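Long-range contacts in CELL WALL surface anchor family protein (Streptococcus pneumoniae, PDB 2WW8), which serves as a pilus adhesin and probably attaches the bacterium to host cells through a metal-binding domain resembling those of integrins: residues K749-A754 against S805-Y810; I396-A401 against A502-S507; E122-T127 against D720-P725. One frame throughout, in Å; residues are numbered along the deposited sequence.

Interaction 1 of 3, residues K749-A754 against S805-Y810; sequences KPLRGA and SEPAGY
L751 packs against P807 and Y810 and shows how one branched side chain can join two segments with no direct hydrogen bond between them. Its CB lies 4.0 Å from CG of P807. With CG lying opposite the carbonyl carbon (chi1 -60°), the fork is carried on to the tyrosine. There the two methyl groups divide the work. L751 CD1 sits over one face of the Y810 ring in a CH-pi contact, 3.6 Å from the ring centroid and 17° off the normal, while also touching the proline ring. L751 CD2 reaches the phenolic end, 3.4 Å from Y810 CZ. P807 also meets A754 and R752: its CG lies 3.8 Å from A754 CB and its CB 3.4 Å from the carbonyl O of R752. Polar groups are joined through one water, which gives its two protons to the carbonyls of G753 and E806 and accepts from OG of S805. A longer CA-H...O contact runs from A754 CA to S805 O (3.4 Å). P807 to Y810 form a type II turn, with G809 at the positive-phi position. The sequence P-A-G-Y here recalls the P-x-G-Y signature of CnaB pilin domains, in keeping with the prealbumin-like fold. Both loops close over one end of this domain: L751 also touches K742 on strand 736-744 and N854 on the parallel neighbouring strand 849-854, a lysine and asparagine that may be linked as in related domains, and P807 and Y810 rest on N854 too.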
ATOM      1  N   LYS A 749      64.607  17.735  72.127  1.00 19.30           N
ATOM      2  CA  LYS A 749      64.070  19.076  71.846  1.00 20.07           C
ATOM      3  C   LYS A 749      64.462  19.654  70.470  1.00 18.99           C
ATOM      4  O   LYS A 749      65.546  19.379  69.981  1.00 18.79           O
ATOM      5  CB  LYS A 749      64.474  20.059  72.939  1.00 20.19           C
ATOM      6  CG  LYS A 749      63.386  20.411  73.921  1.00 23.81           C
ATOM      7  CD  LYS A 749      63.293  19.512  75.149  1.00 31.15           C
ATOM      8  CE  LYS A 749      62.362  20.175  76.182  1.00 35.18           C
ATOM      9  NZ  LYS A 749      61.980  19.350  77.362  1.00 36.22           N
ATOM     10  N   PRO A 750      63.595  20.491  69.872  1.00 19.15           N
ATOM     11  CA  PRO A 750      63.839  21.047  68.529  1.00 18.28           C
ATOM     12  C   PRO A 750      64.951  22.089  68.481  1.00 18.51           C
ATOM     13  O   PRO A 750      65.114  22.845  69.450  1.00 18.67           O
ATOM     14  CB  PRO A 750      62.493  21.691  68.171  1.00 17.67           C
ATOM     15  CG  PRO A 750      61.858  22.024  69.542  1.00 18.12           C
ATOM     16  CD  PRO A 750      62.254  20.851  70.400  1.00 17.49           C
ATOM     17  N   LEU A 751      65.712  22.123  67.388  1.00 18.14           N
ATOM     18  CA  LEU A 751      66.879  23.012  67.275  1.00 18.65           C
ATOM     19  C   LEU A 751      66.830  24.040  66.156  1.00 18.72           C
ATOM     20  O   LEU A 751      66.618  23.695  64.992  1.00 18.36           O
ATOM     21  CB  LEU A 751      68.209  22.237  67.127  1.00 17.54           C
ATOM     22  CG  LEU A 751      68.648  21.267  68.232  1.00 16.27           C
ATOM     23  CD1 LEU A 751      69.946  20.535  67.839  1.00 14.34           C
ATOM     24  CD2 LEU A 751      68.805  22.038  69.515  1.00 14.99           C
ATOM     25  N   ARG A 752      67.087  25.293  66.523  1.00 19.25           N
ATOM     26  CA  ARG A 752      67.047  26.406  65.569  1.00 20.61           C
ATOM     27  C   ARG A 752      68.463  26.612  65.028  1.00 20.25           C
ATOM     28  O   ARG A 752      69.450  26.455  65.748  1.00 19.58           O
ATOM     29  CB  ARG A 752      66.624  27.699  66.271  1.00 21.31           C
ATOM     30  CG  ARG A 752      66.618  28.973  65.431  1.00 26.99           C
ATOM     31  CD  ARG A 752      66.305  30.194  66.326  1.00 35.45           C
ATOM     32  NE  ARG A 752      67.200  30.232  67.491  1.00 44.53           N
ATOM     33  CZ  ARG A 752      67.585  31.327  68.165  1.00 49.87           C
ATOM     34  NH1 ARG A 752      67.177  32.557  67.829  1.00 47.23           N
ATOM     35  NH2 ARG A 752      68.403  31.189  69.211  1.00 50.00           N
ATOM     36  N   GLY A 753      68.568  26.971  63.761  1.00 19.42           N
ATOM     37  CA  GLY A 753      69.853  27.398  63.269  1.00 20.30           C
ATOM     38  C   GLY A 753      70.698  26.321  62.615  1.00 20.25           C
ATOM     39  O   GLY A 753      71.846  26.602  62.294  1.00 20.46           O
ATOM     40  N   ALA A 754      70.172  25.112  62.398  1.00 19.67           N
ATOM     41  CA  ALA A 754      70.918  24.145  61.563  1.00 19.39           C
ATOM     42  C   ALA A 754      70.636  24.466  60.095  1.00 19.28           C
ATOM     43  O   ALA A 754      69.566  24.988  59.784  1.00 20.10           O
ATOM     44  CB  ALA A 754      70.530  22.671  61.878  1.00 18.05           C
ATOM     45  N   SER A 805      75.526  22.660  58.133  1.00 16.14           N
ATOM     46  CA  SER A 805      76.128  23.091  59.385  1.00 16.97           C
ATOM     47  C   SER A 805      75.215  22.817  60.591  1.00 18.06           C
ATOM     48  O   SER A 805      73.998  22.999  60.532  1.00 18.47           O
ATOM     49  CB  SER A 805      76.522  24.567  59.307  1.00 17.56           C
ATOM     50  OG  SER A 805      75.406  25.430  59.397  1.00 17.73           O
ATOM     51  N   GLU A 806      75.809  22.319  61.668  1.00 17.03           N
ATOM     52  CA  GLU A 806      75.140  22.071  62.939  1.00 17.42           C
ATOM     53  C   GLU A 806      74.715  23.409  63.567  1.00 16.16           C
ATOM     54  O   GLU A 806      75.250  24.464  63.242  1.00 16.58           O
ATOM     55  CB  GLU A 806      76.127  21.359  63.872  1.00 16.44           C
ATOM     56  CG  GLU A 806      77.093  22.325  64.581  1.00 18.48           C
ATOM     57  CD  GLU A 806      78.278  22.815  63.730  1.00 22.99           C
ATOM     58  OE1 GLU A 806      78.535  22.297  62.605  1.00 24.92           O
ATOM     59  OE2 GLU A 806      78.972  23.735  64.215  1.00 19.55           O
ATOM     60  N   PRO A 807      73.781  23.388  64.511  1.00 15.43           N
ATOM     61  CA  PRO A 807      73.538  24.660  65.185  1.00 14.58           C
ATOM     62  C   PRO A 807      74.565  24.954  66.264  1.00 13.20           C
ATOM     63  O   PRO A 807      75.253  24.022  66.672  1.00 13.71           O
ATOM     64  CB  PRO A 807      72.179  24.444  65.843  1.00 15.13           C
ATOM     65  CG  PRO A 807      71.747  23.131  65.477  1.00 14.48           C
ATOM     66  CD  PRO A 807      72.903  22.318  65.016  1.00 15.74           C
ATOM     67  N   ALA A 808      74.659  26.213  66.707  1.00 11.71           N
ATOM     68  CA  ALA A 808      75.592  26.683  67.713  1.00 11.35           C
ATOM     69  C   ALA A 808      75.375  25.774  68.922  1.00 11.13           C
ATOM     70  O   ALA A 808      74.221  25.439  69.195  1.00 10.40           O
ATOM     71  CB  ALA A 808      75.307  28.177  68.071  1.00 10.43           C
ATOM     72  N   GLY A 809      76.441  25.353  69.608  1.00 10.92           N
ATOM     73  CA  GLY A 809      76.341  24.452  70.749  1.00 11.04           C
ATOM     74  C   GLY A 809      76.347  22.953  70.474  1.00 13.03           C
ATOM     75  O   GLY A 809      76.295  22.138  71.411  1.00 13.42           O
ATOM     76  N   TYR A 810      76.474  22.589  69.196  1.00 12.12           N
ATOM     77  CA  TYR A 810      76.424  21.177  68.795  1.00 12.30           C
ATOM     78  C   TYR A 810      77.748  20.773  68.155  1.00 12.94           C
ATOM     79  O   TYR A 810      78.477  21.637  67.631  1.00 13.23           O
ATOM     80  CB  TYR A 810      75.152  20.939  67.950  1.00 12.79           C
ATOM     81  CG  TYR A 810      73.969  21.020  68.897  1.00  9.35           C
ATOM     82  CD1 TYR A 810      73.476  22.262  69.290  1.00  9.57           C
ATOM     83  CD2 TYR A 810      73.400  19.849  69.424  1.00 11.94           C
ATOM     84  CE1 TYR A 810      72.432  22.367  70.199  1.00 13.30           C
ATOM     85  CE2 TYR A 810      72.373  19.917  70.355  1.00 15.30           C
ATOM     86  CZ  TYR A 810      71.896  21.180  70.718  1.00 17.96           C
ATOM     87  OH  TYR A 810      70.863  21.252  71.600  1.00 20.62           O
TER
HETATM   88  O   HOH W   1      74.443  26.396  61.583  1.00 26.92           O

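Interaction 2 of 3, residues I396-A401 against A502-S507; sequences INFNHA and AYPFNS
F398 and P504 mark the closest backbone approach, yet their CA atoms remain 8.0 Å apart, and P504 enters through a cis peptide bond and starts a type I turn that ends at S507. Side chains therefore bridge the segments. Y503 CG stands between its backbone N and carbonyl carbon (chi1 71°), and from there the hydroxyl reaches the other loop: I396 N donates to Y503 OH at 3.0 Å along a nearly straight path (168°). I396 CG1 lies beside the same hydroxyl, 3.6 Å from Y503 OH. F398 runs at about a right angle to both Y503 and P504; Y503 CE2 comes to the edge of its ring, and F398 CD2 packs on P504 CD at 3.9 Å. H400 brings its imidazole edge to the same proline, CE1 to P504 CG at 4.0 Å, while its ND1 is hydrogen-bonded to the hydroxyl of Y407, which also packs against P504 and F398. The contact is packing between two loops of the long insertion between strands 379-386 and 533-539, in a domain whose fold and sequence resemble von Willebrand A domains, with a MIDAS-type magnesium site at S234, S236 and D387.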
ATOM      1  N   ILE A 396     -41.895 -19.376 -39.616  1.00 13.78           N
ATOM      2  CA  ILE A 396     -43.138 -19.840 -39.060  1.00 14.50           C
ATOM      3  C   ILE A 396     -43.492 -21.093 -39.881  1.00 16.77           C
ATOM      4  O   ILE A 396     -43.299 -21.133 -41.129  1.00 15.93           O
ATOM      5  CB  ILE A 396     -44.142 -18.741 -39.251  1.00 14.93           C
ATOM      6  CG1 ILE A 396     -43.629 -17.522 -38.464  1.00 13.29           C
ATOM      7  CG2 ILE A 396     -45.603 -19.195 -38.895  1.00 11.65           C
ATOM      8  CD1 ILE A 396     -44.451 -16.253 -38.688  1.00 12.09           C
ATOM      9  N   ASN A 397     -43.975 -22.113 -39.164  1.00 15.97           N
ATOM     10  CA  ASN A 397     -44.154 -23.453 -39.737  1.00 15.46           C
ATOM     11  C   ASN A 397     -45.494 -23.573 -40.465  1.00 15.16           C
ATOM     12  O   ASN A 397     -46.367 -24.292 -40.019  1.00 14.44           O
ATOM     13  CB  ASN A 397     -43.957 -24.507 -38.631  1.00 15.18           C
ATOM     14  CG  ASN A 397     -44.139 -25.933 -39.112  1.00 16.07           C
ATOM     15  OD1 ASN A 397     -43.703 -26.272 -40.183  1.00 14.31           O
ATOM     16  ND2 ASN A 397     -44.838 -26.754 -38.350  1.00 16.30           N
ATOM     17  N   PHE A 398     -45.668 -22.851 -41.577  1.00 14.36           N
ATOM     18  CA  PHE A 398     -46.868 -23.000 -42.424  1.00 16.13           C
ATOM     19  C   PHE A 398     -47.028 -24.382 -43.032  1.00 16.93           C
ATOM     20  O   PHE A 398     -46.042 -24.994 -43.450  1.00 18.77           O
ATOM     21  CB  PHE A 398     -46.894 -21.921 -43.530  1.00 14.70           C
ATOM     22  CG  PHE A 398     -47.159 -20.509 -42.998  1.00 13.50           C
ATOM     23  CD1 PHE A 398     -48.387 -20.184 -42.441  1.00 12.26           C
ATOM     24  CD2 PHE A 398     -46.196 -19.527 -43.052  1.00 13.73           C
ATOM     25  CE1 PHE A 398     -48.640 -18.908 -41.954  1.00 14.89           C
ATOM     26  CE2 PHE A 398     -46.400 -18.215 -42.546  1.00 13.78           C
ATOM     27  CZ  PHE A 398     -47.647 -17.904 -42.021  1.00 16.44           C
ATOM     28  N   ASN A 399     -48.267 -24.846 -43.106  1.00 17.35           N
ATOM     29  CA  ASN A 399     -48.651 -26.097 -43.759  1.00 17.05           C
ATOM     30  C   ASN A 399     -49.008 -25.868 -45.232  1.00 17.92           C
ATOM     31  O   ASN A 399     -49.882 -25.054 -45.552  1.00 16.65           O
ATOM     32  CB  ASN A 399     -49.834 -26.702 -42.985  1.00 17.03           C
ATOM     33  CG  ASN A 399     -50.183 -28.118 -43.416  1.00 18.84           C
ATOM     34  OD1 ASN A 399     -49.689 -28.670 -44.400  1.00 20.15           O
ATOM     35  ND2 ASN A 399     -51.097 -28.709 -42.671  1.00 20.23           N
ATOM     36  N   HIS A 400     -48.301 -26.549 -46.135  1.00 20.23           N
ATOM     37  CA  HIS A 400     -48.460 -26.311 -47.568  1.00 20.74           C
ATOM     38  C   HIS A 400     -49.170 -27.469 -48.228  1.00 22.83           C
ATOM     39  O   HIS A 400     -49.170 -27.498 -49.464  1.00 22.87           O
ATOM     40  CB  HIS A 400     -47.146 -26.095 -48.338  1.00 21.20           C
ATOM     41  CG  HIS A 400     -46.315 -24.984 -47.789  1.00 20.24           C
ATOM     42  ND1 HIS A 400     -46.779 -23.689 -47.730  1.00 21.76           N
ATOM     43  CD2 HIS A 400     -45.088 -24.975 -47.220  1.00 23.34           C
ATOM     44  CE1 HIS A 400     -45.871 -22.921 -47.158  1.00 21.17           C
ATOM     45  NE2 HIS A 400     -44.837 -23.679 -46.833  1.00 23.93           N
ATOM     46  N   ALA A 401     -49.735 -28.385 -47.436  1.00 23.04           N
ATOM     47  CA  ALA A 401     -50.442 -29.527 -48.002  1.00 24.17           C
ATOM     48  C   ALA A 401     -51.681 -29.091 -48.771  1.00 25.82           C
ATOM     49  O   ALA A 401     -52.236 -28.034 -48.491  1.00 25.35           O
ATOM     50  CB  ALA A 401     -50.797 -30.553 -46.932  1.00 24.82           C
ATOM     51  N   ALA A 502     -39.879 -13.205 -49.168  1.00 15.65           N
ATOM     52  CA  ALA A 502     -41.115 -13.280 -48.388  1.00 16.11           C
ATOM     53  C   ALA A 502     -41.616 -14.733 -48.538  1.00 16.23           C
ATOM     54  O   ALA A 502     -41.302 -15.439 -49.515  1.00 14.19           O
ATOM     55  CB  ALA A 502     -42.048 -12.306 -49.034  1.00 14.50           C
ATOM     56  N   TYR A 503     -42.392 -15.199 -47.575  1.00 15.46           N
ATOM     57  CA  TYR A 503     -42.946 -16.553 -47.630  1.00 15.30           C
ATOM     58  C   TYR A 503     -44.319 -16.534 -46.923  1.00 16.10           C
ATOM     59  O   TYR A 503     -44.580 -15.653 -46.092  1.00 16.17           O
ATOM     60  CB  TYR A 503     -41.913 -17.520 -47.018  1.00 16.28           C
ATOM     61  CG  TYR A 503     -41.787 -17.353 -45.507  1.00 15.23           C
ATOM     62  CD1 TYR A 503     -40.932 -16.368 -44.923  1.00 13.59           C
ATOM     63  CD2 TYR A 503     -42.516 -18.190 -44.655  1.00 19.03           C
ATOM     64  CE1 TYR A 503     -40.824 -16.233 -43.531  1.00 15.97           C
ATOM     65  CE2 TYR A 503     -42.399 -18.044 -43.253  1.00 16.39           C
ATOM     66  CZ  TYR A 503     -41.573 -17.092 -42.708  1.00 17.62           C
ATOM     67  OH  TYR A 503     -41.538 -16.964 -41.329  1.00 15.00           O
ATOM     68  N   PRO A 504     -45.267 -17.415 -47.326  1.00 17.75           N
ATOM     69  CA  PRO A 504     -45.315 -18.137 -48.647  1.00 16.64           C
ATOM     70  C   PRO A 504     -45.371 -17.169 -49.833  1.00 17.18           C
ATOM     71  O   PRO A 504     -46.182 -16.252 -49.882  1.00 15.41           O
ATOM     72  CB  PRO A 504     -46.567 -18.994 -48.545  1.00 16.98           C
ATOM     73  CG  PRO A 504     -46.831 -19.063 -46.982  1.00 14.63           C
ATOM     74  CD  PRO A 504     -46.454 -17.698 -46.506  1.00 15.33           C
ATOM     75  N   PHE A 505     -44.435 -17.321 -50.770  1.00 18.32           N
ATOM     76  CA  PHE A 505     -44.187 -16.262 -51.735  1.00 17.80           C
ATOM     77  C   PHE A 505     -45.390 -15.944 -52.618  1.00 18.73           C
ATOM     78  O   PHE A 505     -45.636 -14.781 -52.998  1.00 19.15           O
ATOM     79  CB  PHE A 505     -42.958 -16.668 -52.563  1.00 18.88           C
ATOM     80  CG  PHE A 505     -42.479 -15.590 -53.437  1.00 18.39           C
ATOM     81  CD1 PHE A 505     -41.658 -14.579 -52.937  1.00 20.41           C
ATOM     82  CD2 PHE A 505     -42.871 -15.552 -54.779  1.00 22.60           C
ATOM     83  CE1 PHE A 505     -41.181 -13.541 -53.781  1.00 16.35           C
ATOM     84  CE2 PHE A 505     -42.414 -14.536 -55.621  1.00 18.65           C
ATOM     85  CZ  PHE A 505     -41.580 -13.531 -55.152  1.00 16.90           C
ATOM     86  N   ASN A 506     -46.182 -16.969 -52.936  1.00 18.36           N
ATOM     87  CA  ASN A 506     -47.363 -16.727 -53.778  1.00 19.90           C
ATOM     88  C   ASN A 506     -48.685 -16.702 -53.025  1.00 19.34           C
ATOM     89  O   ASN A 506     -49.759 -16.846 -53.605  1.00 18.37           O
ATOM     90  CB  ASN A 506     -47.430 -17.713 -54.952  1.00 21.47           C
ATOM     91  CG  ASN A 506     -46.261 -17.518 -55.890  1.00 24.90           C
ATOM     92  OD1 ASN A 506     -45.455 -18.421 -56.085  1.00 31.98           O
ATOM     93  ND2 ASN A 506     -46.116 -16.292 -56.398  1.00 27.02           N
ATOM     94  N   SER A 507     -48.604 -16.535 -51.715  1.00 17.51           N
ATOM     95  CA  SER A 507     -49.808 -16.466 -50.905  1.00 16.33           C
ATOM     96  C   SER A 507     -50.791 -15.379 -51.357  1.00 17.10           C
ATOM     97  O   SER A 507     -50.379 -14.252 -51.600  1.00 16.74           O
ATOM     98  CB  SER A 507     -49.369 -16.213 -49.467  1.00 15.82           C
ATOM     99  OG  SER A 507     -50.510 -16.013 -48.642  1.00 19.30           O
TER

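Interaction 3 of 3, residues E122-T127 against D720-P725; sequences EKNGRT and DVRKYP
R722 reaches N124 and R126 because its CG points away from its own backbone N (chi1 -152°) and the chain then bends at chi3 (-97°), swinging the guanidinium across the tip of the facing hairpin. R126 covers one face of that group with its CB, 3.9 Å above the plane and toward the rim, and its CD lies 3.5 Å from R722 NH1. The two guanidinium planes are only 15° apart. R126 NH1 and R722 NH1 stand 4.0 Å from each other, a like-charge approach that a long, weak ion pair from R126 to E685 would probably ease. N124 ND2 and R722 NH2, at 3.4 Å, are both donors and form no bond; instead ND2 serves the carbonyl of E685, and NH2 those of D684 and F686. The hairpin itself is a type I turn from E122 to G125 with a G1 bulge, the positive-phi glycine letting E122 and R126 pair. Within it N124 OD1 accepts R126 N from above its carbonyl plane, making an Asx turn. This hairpin joins strands 116-121 and 127-129 of the N-terminal prealbumin-like domain, whose other sheet takes in strand 724-730 from far along the chain, between strands 48-55 and 135-137. Where that strand begins, P725 CG packs against T127 CG2 at 3.5 Å and against T127 O at 3.3 Å. One water links the two backbones, accepting from T127 N and donating to K723 O.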
ATOM      1  N   GLU A 122      15.786   9.593  37.025  1.00 18.38           N
ATOM      2  CA  GLU A 122      14.342   9.825  36.935  1.00 17.91           C
ATOM      3  C   GLU A 122      13.556   8.515  36.852  1.00 16.90           C
ATOM      4  O   GLU A 122      14.122   7.477  36.498  1.00 15.65           O
ATOM      5  CB  GLU A 122      14.021  10.639  35.685  1.00 18.44           C
ATOM      6  CG  GLU A 122      14.707  11.976  35.535  1.00 20.80           C
ATOM      7  CD  GLU A 122      13.912  13.077  36.179  1.00 24.34           C
ATOM      8  OE1 GLU A 122      12.838  13.446  35.653  1.00 23.77           O
ATOM      9  OE2 GLU A 122      14.389  13.568  37.224  1.00 29.02           O
ATOM     10  N   LYS A 123      12.257   8.580  37.149  1.00 16.83           N
ATOM     11  CA  LYS A 123      11.365   7.428  36.982  1.00 17.27           C
ATOM     12  C   LYS A 123      11.446   6.685  35.635  1.00 16.85           C
ATOM     13  O   LYS A 123      11.222   5.476  35.624  1.00 16.49           O
ATOM     14  CB  LYS A 123       9.914   7.792  37.311  1.00 17.55           C
ATOM     15  CG  LYS A 123       9.803   8.591  38.583  1.00 18.52           C
ATOM     16  CD  LYS A 123       8.434   8.438  39.212  1.00 19.68           C
ATOM     17  CE  LYS A 123       8.520   9.031  40.607  1.00 20.94           C
ATOM     18  NZ  LYS A 123       7.389   9.956  40.882  1.00 20.74           N
ATOM     19  N   ASN A 124      11.759   7.398  34.544  1.00 15.90           N
ATOM     20  CA  ASN A 124      12.024   6.831  33.208  1.00 15.13           C
ATOM     21  C   ASN A 124      13.465   6.421  32.847  1.00 14.88           C
ATOM     22  O   ASN A 124      13.757   6.123  31.683  1.00 13.10           O
ATOM     23  CB  ASN A 124      11.514   7.804  32.134  1.00 15.44           C
ATOM     24  CG  ASN A 124      12.341   9.077  32.041  1.00 15.84           C
ATOM     25  OD1 ASN A 124      13.303   9.264  32.780  1.00 13.29           O
ATOM     26  ND2 ASN A 124      11.965   9.966  31.129  1.00 16.00           N
ATOM     27  N   GLY A 125      14.365   6.433  33.838  1.00 15.28           N
ATOM     28  CA  GLY A 125      15.772   6.059  33.662  1.00 15.95           C
ATOM     29  C   GLY A 125      16.720   7.111  33.111  1.00 16.08           C
ATOM     30  O   GLY A 125      17.849   6.822  32.721  1.00 16.60           O
ATOM     31  N   ARG A 126      16.255   8.351  33.078  1.00 16.06           N
ATOM     32  CA  ARG A 126      17.057   9.477  32.632  1.00 16.50           C
ATOM     33  C   ARG A 126      18.087   9.812  33.717  1.00 16.86           C
ATOM     34  O   ARG A 126      17.736  10.166  34.854  1.00 16.03           O
ATOM     35  CB  ARG A 126      16.120  10.657  32.444  1.00 16.06           C
ATOM     36  CG  ARG A 126      16.750  12.004  32.502  1.00 19.54           C
ATOM     37  CD  ARG A 126      16.948  12.469  31.100  1.00 25.02           C
ATOM     38  NE  ARG A 126      16.559  13.866  31.044  1.00 30.32           N
ATOM     39  CZ  ARG A 126      15.309  14.310  30.922  1.00 33.63           C
ATOM     40  NH1 ARG A 126      14.265  13.489  30.823  1.00 32.32           N
ATOM     41  NH2 ARG A 126      15.112  15.625  30.891  1.00 36.65           N
ATOM     42  N   THR A 127      19.357   9.706  33.345  1.00 16.94           N
ATOM     43  CA  THR A 127      20.461   9.873  34.294  1.00 17.13           C
ATOM     44  C   THR A 127      21.157  11.219  34.125  1.00 18.22           C
ATOM     45  O   THR A 127      21.724  11.510  33.065  1.00 17.14           O
ATOM     46  CB  THR A 127      21.513   8.767  34.092  1.00 16.90           C
ATOM     47  OG1 THR A 127      20.908   7.494  34.338  1.00 14.24           O
ATOM     48  CG2 THR A 127      22.712   8.979  35.034  1.00 17.52           C
ATOM     49  N   ASP A 720      13.059   4.828  21.203  1.00 14.10           N
ATOM     50  CA  ASP A 720      14.433   5.340  21.143  1.00 15.30           C
ATOM     51  C   ASP A 720      15.205   4.773  22.336  1.00 14.38           C
ATOM     52  O   ASP A 720      14.586   4.181  23.228  1.00 12.88           O
ATOM     53  CB  ASP A 720      14.518   6.873  21.157  1.00 15.45           C
ATOM     54  CG  ASP A 720      15.862   7.400  20.624  1.00 16.02           C
ATOM     55  OD1 ASP A 720      16.682   6.632  20.066  1.00 16.59           O
ATOM     56  OD2 ASP A 720      16.121   8.606  20.767  1.00 15.96           O
ATOM     57  N   VAL A 721      16.528   4.933  22.329  1.00 15.12           N
ATOM     58  CA  VAL A 721      17.358   4.440  23.434  1.00 14.77           C
ATOM     59  C   VAL A 721      18.038   5.669  24.029  1.00 15.68           C
ATOM     60  O   VAL A 721      18.600   6.489  23.291  1.00 16.15           O
ATOM     61  CB  VAL A 721      18.385   3.355  22.994  1.00 15.44           C
ATOM     62  CG1 VAL A 721      19.320   3.855  21.898  1.00 13.79           C
ATOM     63  CG2 VAL A 721      19.243   2.888  24.176  1.00 15.63           C
ATOM     64  N   ARG A 722      17.947   5.835  25.341  1.00 14.58           N
ATOM     65  CA  ARG A 722      18.423   7.075  25.920  1.00 15.55           C
ATOM     66  C   ARG A 722      19.958   7.092  25.975  1.00 15.19           C
ATOM     67  O   ARG A 722      20.591   6.055  26.196  1.00 14.75           O
ATOM     68  CB  ARG A 722      17.814   7.213  27.298  1.00 15.84           C
ATOM     69  CG  ARG A 722      17.653   8.633  27.735  1.00 16.29           C
ATOM     70  CD  ARG A 722      16.866   8.476  29.018  1.00 19.33           C
ATOM     71  NE  ARG A 722      15.446   8.679  28.789  1.00 10.95           N
ATOM     72  CZ  ARG A 722      14.977   9.860  28.409  1.00 12.49           C
ATOM     73  NH1 ARG A 722      15.848  10.848  28.227  1.00 11.95           N
ATOM     74  NH2 ARG A 722      13.680  10.046  28.193  1.00  9.08           N
ATOM     75  N   LYS A 723      20.553   8.254  25.731  1.00 15.33           N
ATOM     76  CA  LYS A 723      22.006   8.414  25.901  1.00 15.85           C
ATOM     77  C   LYS A 723      22.419   8.486  27.366  1.00 15.55           C
ATOM     78  O   LYS A 723      21.670   8.954  28.236  1.00 15.51           O
ATOM     79  CB  LYS A 723      22.521   9.646  25.169  1.00 15.53           C
ATOM     80  CG  LYS A 723      22.614   9.429  23.679  1.00 17.74           C
ATOM     81  CD  LYS A 723      22.623  10.776  23.019  1.00 23.42           C
ATOM     82  CE  LYS A 723      22.419  10.676  21.521  1.00 28.98           C
ATOM     83  NZ  LYS A 723      23.344  11.710  20.943  1.00 31.10           N
ATOM     84  N   TYR A 724      23.625   8.011  27.645  1.00 15.59           N
ATOM     85  CA  TYR A 724      24.086   8.047  29.030  1.00 16.74           C
ATOM     86  C   TYR A 724      25.163   9.116  29.210  1.00 16.61           C
ATOM     87  O   TYR A 724      25.925   9.395  28.285  1.00 16.16           O
ATOM     88  CB  TYR A 724      24.512   6.661  29.534  1.00 16.03           C
ATOM     89  CG  TYR A 724      25.708   6.139  28.799  1.00 17.66           C
ATOM     90  CD1 TYR A 724      26.988   6.585  29.136  1.00 17.72           C
ATOM     91  CD2 TYR A 724      25.559   5.232  27.758  1.00 18.56           C
ATOM     92  CE1 TYR A 724      28.092   6.137  28.452  1.00 18.21           C
ATOM     93  CE2 TYR A 724      26.669   4.766  27.068  1.00 20.15           C
ATOM     94  CZ  TYR A 724      27.928   5.225  27.435  1.00 19.77           C
ATOM     95  OH  TYR A 724      29.049   4.801  26.772  1.00 22.23           O
ATOM     96  N   PRO A 725      25.209   9.728  30.403  1.00 17.59           N
ATOM     97  CA  PRO A 725      26.301  10.660  30.742  1.00 18.11           C
ATOM     98  C   PRO A 725      27.655   9.996  31.007  1.00 18.58           C
ATOM     99  O   PRO A 725      27.723   8.979  31.712  1.00 18.59           O
ATOM    100  CB  PRO A 725      25.788  11.396  31.992  1.00 17.49           C
ATOM    101  CG  PRO A 725      24.782  10.470  32.588  1.00 17.54           C
ATOM    102  CD  PRO A 725      24.216   9.595  31.487  1.00 16.76           C
TER
HETATM  103  O   HOH W   2      20.456   8.895  30.672  1.00  5.01           O

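Overall arrangement
From the N terminus, interaction 3 opens first, at the hairpin of the prealbumin-like domain near the start of the chain, and closes only after 592 further residues, when strand 724-730 joins a sheet of that same domain. The intervening chain holds the von Willebrand A-like domain, and interaction 2 is nested there, tying two loops of its long insertion across 100 residues. Interaction 1 follows in series, closing a shorter loop of 50 residues within the C-terminal prealbumin-like domain. None cross and none touch: the centres of interactions 1 and 2 lie about 169 Å apart, on opposite sides of the chain's centre, with interaction 3 on the side of interaction 1.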